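Side-chain contacts in Abbfa_003403 (PDB 4ZXH), which appears to be a nonribosomal peptide synthetase module with condensation, adenylation, peptidyl carrier and thioesterase domains, carrying a phosphopantetheine arm for peptide assembly: residues D114-F119 / Q396-L401; L419-D424 / Q429-M434. One frame throughout, in Å; residues are numbered along the deposited sequence.

Contacts 1 and 2 both belong to the condensation domain and lie in series along the chain, their centres about 17 Å apart. Contact 1 ties the residue just beyond helix 104-115 to a loop that runs on into strand 403-411; contact 2 packs the neighbouring strand 414-422 against the helix that follows it. Lys420, on the strand of contact 2 but directed away from its helix, holds the loop of contact 1, its NZ probably donating hydrogen bonds to Gln397 O at 2.7 Å and to Gln396 O at 2.8 Å. That loop reaches the 4'-phosphopantetheine through Gln400 and Leu401, whereas the side chain of Leu419 stays about 13 Å from it.

Contact 1 (D114-F119 / Q396-L401); sequences DTKQPF and QQEGQL. With PNS (4'-phosphopantetheine), chain B.
Lys116 NZ meets Glu398 OE1 from above the carboxylate plane, tilted 35° out of it, at 2.7 Å, forming a hydrogen-bonded salt bridge. The second oxygen, OE2, is held by Ser231 OG and by a salt bridge to Arg395 NE, so both oxygens are engaged and the carboxylate's rotation is restrained. Two cationic partners around a buried acid would be expected to favour its ionised form.

Condensation domains are built from two lobes of chloramphenicol acetyltransferase type, and this contact spans their seam. Helix 104-115 packs on the sheet that contains strands 40-49 and 138-146, while loop 396-401 leads from strand 387-391 of that sheet back to strand 403-411 of the other lobe. Lys116, just beyond the helix, reaches across with its chain extended past CG, and the Glu398 chain, likewise extended (chi2 174°), meets it at a slant. The amine and the carboxylate alone bridge the two segments, whose closest CA atoms, those of Lys116 and Gln396, are 7.8 Å apart.

The loop turns through Gly399, whose positive phi (93°) suits glycine, and its far end lines the pantetheine pocket. The Gln400 amide is tied back within the loop by a weak bond from NE2 to Gln397 OE1, 3.1 Å long, while its OE1 faces C43 of 4'-phosphopantetheine. The prosthetic group is also hydrogen-bonded to Arg346 NE, Asn351 OD1 and Ser1008 N. At the thiol end, Leu401 CD1 lies against S44, 3.7 Å away.

Contact 2 (L419-D424 / Q429-M434); sequences LKYNTD and QSAENM
Tyr421 and Ala431 mark the nearest approach of the two backbones, their CA atoms 7.0 Å apart. Strand 419-422 and helix 429-434 run roughly antiparallel, with 144° between their directions and 9.5 Å between the axes at the closest point. The chain reverses in the short link between them, and an Asx turn begins that reversal: Asn422 OD1 accepts from Asp424 N at 2.9 Å, in the carbonyl plane.

Across the interface Ala431 sets its methyl on the Tyr421 ring in a CH-pi contact. CB sits 3.4 Å above the ring plane, displaced toward the CD1-CE1 side, with CE1 its closest ring atom. The first torsion of Tyr421 (chi1 64°) places CG between the backbone N and the carbonyl carbon, and the ring stands out from the strand toward the helix; Leu419 O lies in plane at the ring's edge. The phenol OH makes a weak hydrogen bond to Ser230 OG on strand 229-235.

This is a sheet-helix layer in one lobe of the condensation domain: helix 428-447 covers a face of the four-stranded sheet that includes strands 403-411 and 414-422. Beside the tyrosine, Leu419 projects toward the helix with CG anti to its N (chi1 -175°). Its CD2 packs on Met434 CB at 3.9 Å, the two side chains crossing at about a right angle, and also rests against Ala431 O. Ile403 of the adjacent strand touches both Leu419 and Met434.

Contact 1 (D114-F119 / Q396-L401)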
loop_
_atom_site.group_PDB
_atom_site.type_symbol
_atom_site.label_atom_id
_atom_site.label_comp_id
_atom_site.label_asym_id
_atom_site.label_seq_id
_atom_site.Cartn_x
_atom_site.Cartn_y
_atom_site.Cartn_z
ATOM N N ASP A 114 5.944 -28.068 -10.091
ATOM C CA ASP A 114 6.340 -29.012 -9.040
ATOM C C ASP A 114 7.432 -28.478 -8.115
ATOM O O ASP A 114 7.339 -28.611 -6.895
ATOM C CB ASP A 114 6.807 -30.327 -9.652
ATOM C CG ASP A 114 5.659 -31.237 -10.023
ATOM O OD1 ASP A 114 4.501 -30.780 -9.940
ATOM O OD2 ASP A 114 5.926 -32.415 -10.377
ATOM N N THR A 115 8.469 -27.878 -8.695
ATOM C CA THR A 115 9.595 -27.372 -7.913
ATOM C C THR A 115 9.256 -26.112 -7.112
ATOM O O THR A 115 9.995 -25.754 -6.213
ATOM C CB THR A 115 10.827 -27.065 -8.814
ATOM O OG1 THR A 115 10.528 -25.999 -9.722
ATOM C CG2 THR A 115 11.263 -28.310 -9.600
ATOM N N LYS A 116 8.153 -25.440 -7.437
ATOM C CA LYS A 116 7.701 -24.279 -6.656
ATOM C C LYS A 116 6.857 -24.630 -5.425
ATOM O O LYS A 116 6.373 -23.736 -4.727
ATOM C CB LYS A 116 6.903 -23.314 -7.544
ATOM C CG LYS A 116 7.781 -22.289 -8.194
ATOM C CD LYS A 116 7.162 -21.640 -9.418
ATOM C CE LYS A 116 8.308 -21.002 -10.223
ATOM N NZ LYS A 116 7.840 -20.304 -11.456
ATOM N N GLN A 117 6.649 -25.915 -5.167
ATOM C CA GLN A 117 5.914 -26.296 -3.968
ATOM C C GLN A 117 6.776 -25.822 -2.814
ATOM O O GLN A 117 8.003 -25.915 -2.864
ATOM C CB GLN A 117 5.631 -27.797 -3.926
ATOM C CG GLN A 117 4.542 -28.225 -4.911
ATOM C CD GLN A 117 4.691 -29.665 -5.460
ATOM O OE1 GLN A 117 5.679 -30.369 -5.219
ATOM N NE2 GLN A 117 3.695 -30.085 -6.229
ATOM N N PRO A 118 6.145 -25.226 -1.813
ATOM C CA PRO A 118 6.894 -24.487 -0.798
ATOM C C PRO A 118 7.473 -25.416 0.242
ATOM O O PRO A 118 6.945 -26.506 0.388
ATOM C CB PRO A 118 5.825 -23.564 -0.177
ATOM C CG PRO A 118 4.567 -24.316 -0.326
ATOM C CD PRO A 118 4.693 -25.089 -1.642
ATOM N N PHE A 119 8.516 -24.986 0.947
ATOM C CA PHE A 119 9.070 -25.760 2.050
ATOM C C PHE A 119 8.567 -25.240 3.396
ATOM O O PHE A 119 8.306 -24.058 3.547
ATOM C CB PHE A 119 10.604 -25.698 2.048
ATOM C CG PHE A 119 11.259 -26.434 0.908
ATOM C CD1 PHE A 119 11.726 -27.736 1.079
ATOM C CD2 PHE A 119 11.457 -25.812 -0.318
ATOM C CE1 PHE A 119 12.339 -28.408 0.048
ATOM C CE2 PHE A 119 12.072 -26.477 -1.355
ATOM C CZ PHE A 119 12.514 -27.777 -1.177
ATOM N N GLN A 396 13.109 -20.446 -12.208
ATOM C CA GLN A 396 13.321 -20.684 -10.782
ATOM C C GLN A 396 13.729 -19.410 -10.027
ATOM O O GLN A 396 14.145 -18.413 -10.628
ATOM C CB GLN A 396 14.365 -21.794 -10.582
ATOM C CG GLN A 396 15.704 -21.539 -11.218
ATOM C CD GLN A 396 16.681 -20.985 -10.212
ATOM O OE1 GLN A 396 16.942 -21.605 -9.170
ATOM N NE2 GLN A 396 17.195 -19.784 -10.486
ATOM N N GLN A 397 13.603 -19.466 -8.704
ATOM C CA GLN A 397 13.709 -18.292 -7.824
ATOM C C GLN A 397 13.032 -17.040 -8.405
ATOM O O GLN A 397 13.688 -16.039 -8.714
ATOM C CB GLN A 397 15.169 -17.940 -7.500
ATOM C CG GLN A 397 16.141 -19.110 -7.353
ATOM C CD GLN A 397 17.354 -18.843 -6.468
ATOM O OE1 GLN A 397 17.582 -17.740 -6.001
ATOM N NE2 GLN A 397 18.209 -19.838 -6.374
ATOM N N GLU A 398 11.720 -17.082 -8.550
ATOM C CA GLU A 398 11.025 -15.912 -9.061
ATOM C C GLU A 398 10.260 -15.188 -7.961
ATOM O O GLU A 398 9.633 -15.821 -7.106
ATOM C CB GLU A 398 10.091 -16.308 -10.204
ATOM C CG GLU A 398 10.851 -16.816 -11.395
ATOM C CD GLU A 398 9.960 -17.363 -12.488
ATOM O OE1 GLU A 398 8.908 -17.951 -12.158
ATOM O OE2 GLU A 398 10.341 -17.243 -13.681
ATOM N N GLY A 399 10.341 -13.861 -7.976
ATOM C CA GLY A 399 9.558 -13.026 -7.084
ATOM C C GLY A 399 10.234 -12.632 -5.784
ATOM O O GLY A 399 9.567 -12.373 -4.777
ATOM N N GLN A 400 11.557 -12.586 -5.789
ATOM C CA GLN A 400 12.269 -12.151 -4.602
ATOM C C GLN A 400 12.122 -10.661 -4.433
ATOM O O GLN A 400 11.874 -10.179 -3.327
ATOM C CB GLN A 400 13.745 -12.519 -4.686
ATOM C CG GLN A 400 13.993 -13.994 -4.518
ATOM C CD GLN A 400 15.421 -14.347 -4.806
ATOM O OE1 GLN A 400 16.229 -13.466 -5.117
ATOM N NE2 GLN A 400 15.755 -15.643 -4.691
ATOM N N LEU A 401 12.265 -9.943 -5.548
ATOM C CA LEU A 401 12.206 -8.489 -5.563
ATOM C C LEU A 401 11.214 -7.992 -6.595
ATOM O O LEU A 401 10.494 -8.784 -7.186
ATOM C CB LEU A 401 13.586 -7.911 -5.838
ATOM C CG LEU A 401 14.672 -8.245 -4.813
ATOM C CD1 LEU A 401 16.001 -7.664 -5.294
ATOM C CD2 LEU A 401 14.289 -7.712 -3.422
HETATM O O23 PNS B . 11.806 -6.352 8.625
HETATM P P24 PNS B . 12.822 -7.114 9.434
HETATM O O25 PNS B . 13.550 -6.390 10.535
HETATM O O27 PNS B . 13.918 -7.617 8.363
HETATM C C28 PNS B . 13.523 -8.377 7.226
HETATM C C29 PNS B . 14.763 -8.763 6.439
HETATM C C30 PNS B . 15.648 -9.538 7.416
HETATM C C31 PNS B . 15.467 -7.497 5.952
HETATM C C32 PNS B . 14.353 -9.601 5.219
HETATM O O33 PNS B . 13.234 -8.941 4.604
HETATM C C34 PNS B . 15.516 -9.764 4.259
HETATM O O35 PNS B . 16.558 -10.332 4.583
HETATM N N36 PNS B . 15.388 -9.285 3.030
HETATM C C37 PNS B . 16.448 -9.390 2.039
HETATM C C38 PNS B . 15.894 -10.180 0.854
HETATM C C39 PNS B . 16.995 -10.977 0.224
HETATM O O40 PNS B . 17.864 -11.494 0.910
HETATM N N41 PNS B . 16.919 -11.049 -1.097
HETATM C C42 PNS B . 17.807 -11.737 -2.004
HETATM C C43 PNS B . 17.386 -11.162 -3.340
HETATM S S44 PNS B . 18.532 -9.837 -3.744
#

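Contact 2 (L419-D424 / Q429-M434)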
loop_
_atom_site.group_PDB
_atom_site.type_symbol
_atom_site.label_atom_id
_atom_site.label_comp_id
_atom_site.label_asym_id
_atom_site.label_seq_id
_atom_site.Cartn_x
_atom_site.Cartn_y
_atom_site.Cartn_z
ATOM N N LEU A 419 16.088 -11.230 -16.981
ATOM C CA LEU A 419 15.354 -10.219 -16.233
ATOM C C LEU A 419 14.199 -10.883 -15.491
ATOM O O LEU A 419 13.263 -11.400 -16.100
ATOM C CB LEU A 419 14.824 -9.099 -17.139
ATOM C CG LEU A 419 14.153 -7.952 -16.346
ATOM C CD1 LEU A 419 15.151 -7.109 -15.578
ATOM C CD2 LEU A 419 13.325 -7.068 -17.240
ATOM N N LYS A 420 14.283 -10.887 -14.170
ATOM C CA LYS A 420 13.196 -11.394 -13.342
ATOM C C LYS A 420 12.356 -10.237 -12.884
ATOM O O LYS A 420 12.895 -9.205 -12.473
ATOM C CB LYS A 420 13.742 -12.160 -12.150
ATOM C CG LYS A 420 14.475 -13.417 -12.593
ATOM C CD LYS A 420 14.680 -14.280 -11.427
ATOM C CE LYS A 420 15.407 -15.515 -11.777
ATOM N NZ LYS A 420 15.782 -16.157 -10.489
ATOM N N TYR A 421 11.039 -10.400 -12.964
ATOM C CA TYR A 421 10.107 -9.319 -12.654
ATOM C C TYR A 421 8.865 -9.837 -11.951
ATOM O O TYR A 421 8.367 -10.929 -12.243
ATOM C CB TYR A 421 9.708 -8.572 -13.926
ATOM C CG TYR A 421 8.947 -9.402 -14.936
ATOM C CD1 TYR A 421 9.608 -10.269 -15.807
ATOM C CD2 TYR A 421 7.567 -9.311 -15.037
ATOM C CE1 TYR A 421 8.900 -11.039 -16.743
ATOM C CE2 TYR A 421 6.855 -10.067 -15.973
ATOM C CZ TYR A 421 7.519 -10.925 -16.822
ATOM O OH TYR A 421 6.795 -11.668 -17.740
ATOM N N ASN A 422 8.370 -9.033 -11.020
ATOM C CA ASN A 422 7.181 -9.345 -10.239
ATOM C C ASN A 422 5.914 -9.158 -11.086
ATOM O O ASN A 422 5.617 -8.035 -11.502
ATOM C CB ASN A 422 7.182 -8.440 -9.004
ATOM C CG ASN A 422 6.053 -8.723 -8.044
ATOM O OD1 ASN A 422 4.920 -9.025 -8.438
ATOM N ND2 ASN A 422 6.351 -8.592 -6.757
ATOM N N THR A 423 5.168 -10.235 -11.332
ATOM C CA THR A 423 4.006 -10.182 -12.231
ATOM C C THR A 423 2.738 -9.537 -11.637
ATOM O O THR A 423 1.691 -9.497 -12.289
ATOM C CB THR A 423 3.610 -11.585 -12.727
ATOM O OG1 THR A 423 3.319 -12.434 -11.608
ATOM C CG2 THR A 423 4.709 -12.182 -13.524
ATOM N N ASP A 424 2.819 -9.045 -10.411
ATOM C CA ASP A 424 1.711 -8.268 -9.856
ATOM C C ASP A 424 1.947 -6.776 -10.093
ATOM O O ASP A 424 1.055 -5.955 -9.910
ATOM C CB ASP A 424 1.523 -8.547 -8.359
ATOM C CG ASP A 424 0.851 -9.893 -8.085
ATOM O OD1 ASP A 424 0.344 -10.535 -9.030
ATOM O OD2 ASP A 424 0.813 -10.303 -6.905
ATOM N N GLN A 429 4.800 -7.477 -21.420
ATOM C CA GLN A 429 5.170 -6.486 -22.418
ATOM C C GLN A 429 6.151 -5.462 -21.848
ATOM O O GLN A 429 7.096 -5.059 -22.528
ATOM C CB GLN A 429 3.922 -5.799 -22.953
ATOM C CG GLN A 429 4.044 -5.367 -24.393
ATOM C CD GLN A 429 2.689 -5.188 -25.065
ATOM O OE1 GLN A 429 1.638 -5.333 -24.426
ATOM N NE2 GLN A 429 2.707 -4.892 -26.366
ATOM N N SER A 430 5.934 -5.061 -20.597
ATOM C CA SER A 430 6.840 -4.142 -19.908
ATOM C C SER A 430 8.200 -4.762 -19.635
ATOM O O SER A 430 9.219 -4.073 -19.658
ATOM C CB SER A 430 6.233 -3.678 -18.586
ATOM O OG SER A 430 5.145 -2.803 -18.813
ATOM N N ALA A 431 8.222 -6.060 -19.352
ATOM C CA ALA A 431 9.493 -6.727 -19.126
ATOM C C ALA A 431 10.286 -6.692 -20.416
ATOM O O ALA A 431 11.468 -6.336 -20.414
ATOM C CB ALA A 431 9.288 -8.145 -18.650
ATOM N N GLU A 432 9.617 -7.030 -21.521
ATOM C CA GLU A 432 10.259 -7.025 -22.830
ATOM C C GLU A 432 10.841 -5.647 -23.100
ATOM O O GLU A 432 12.003 -5.520 -23.495
ATOM C CB GLU A 432 9.285 -7.456 -23.928
ATOM C CG GLU A 432 9.881 -7.431 -25.335
ATOM C CD GLU A 432 10.988 -8.473 -25.572
ATOM O OE1 GLU A 432 10.982 -9.543 -24.922
ATOM O OE2 GLU A 432 11.882 -8.203 -26.409
ATOM N N ASN A 433 10.053 -4.617 -22.823
ATOM C CA ASN A 433 10.510 -3.237 -22.939
ATOM C C ASN A 433 11.737 -2.862 -22.122
ATOM O O ASN A 433 12.635 -2.195 -22.640
ATOM C CB ASN A 433 9.400 -2.284 -22.546
ATOM C CG ASN A 433 9.595 -0.933 -23.132
ATOM O OD1 ASN A 433 9.901 -0.803 -24.317
ATOM N ND2 ASN A 433 9.548 0.088 -22.279
ATOM N N MET A 434 11.749 -3.240 -20.841
ATOM C CA MET A 434 12.914 -3.014 -19.995
ATOM C C MET A 434 14.152 -3.690 -20.579
ATOM O O MET A 434 15.247 -3.125 -20.536
ATOM C CB MET A 434 12.656 -3.513 -18.575
ATOM C CG MET A 434 12.000 -2.491 -17.662
ATOM S SD MET A 434 11.688 -3.048 -15.965
ATOM C CE MET A 434 10.144 -3.921 -16.189
#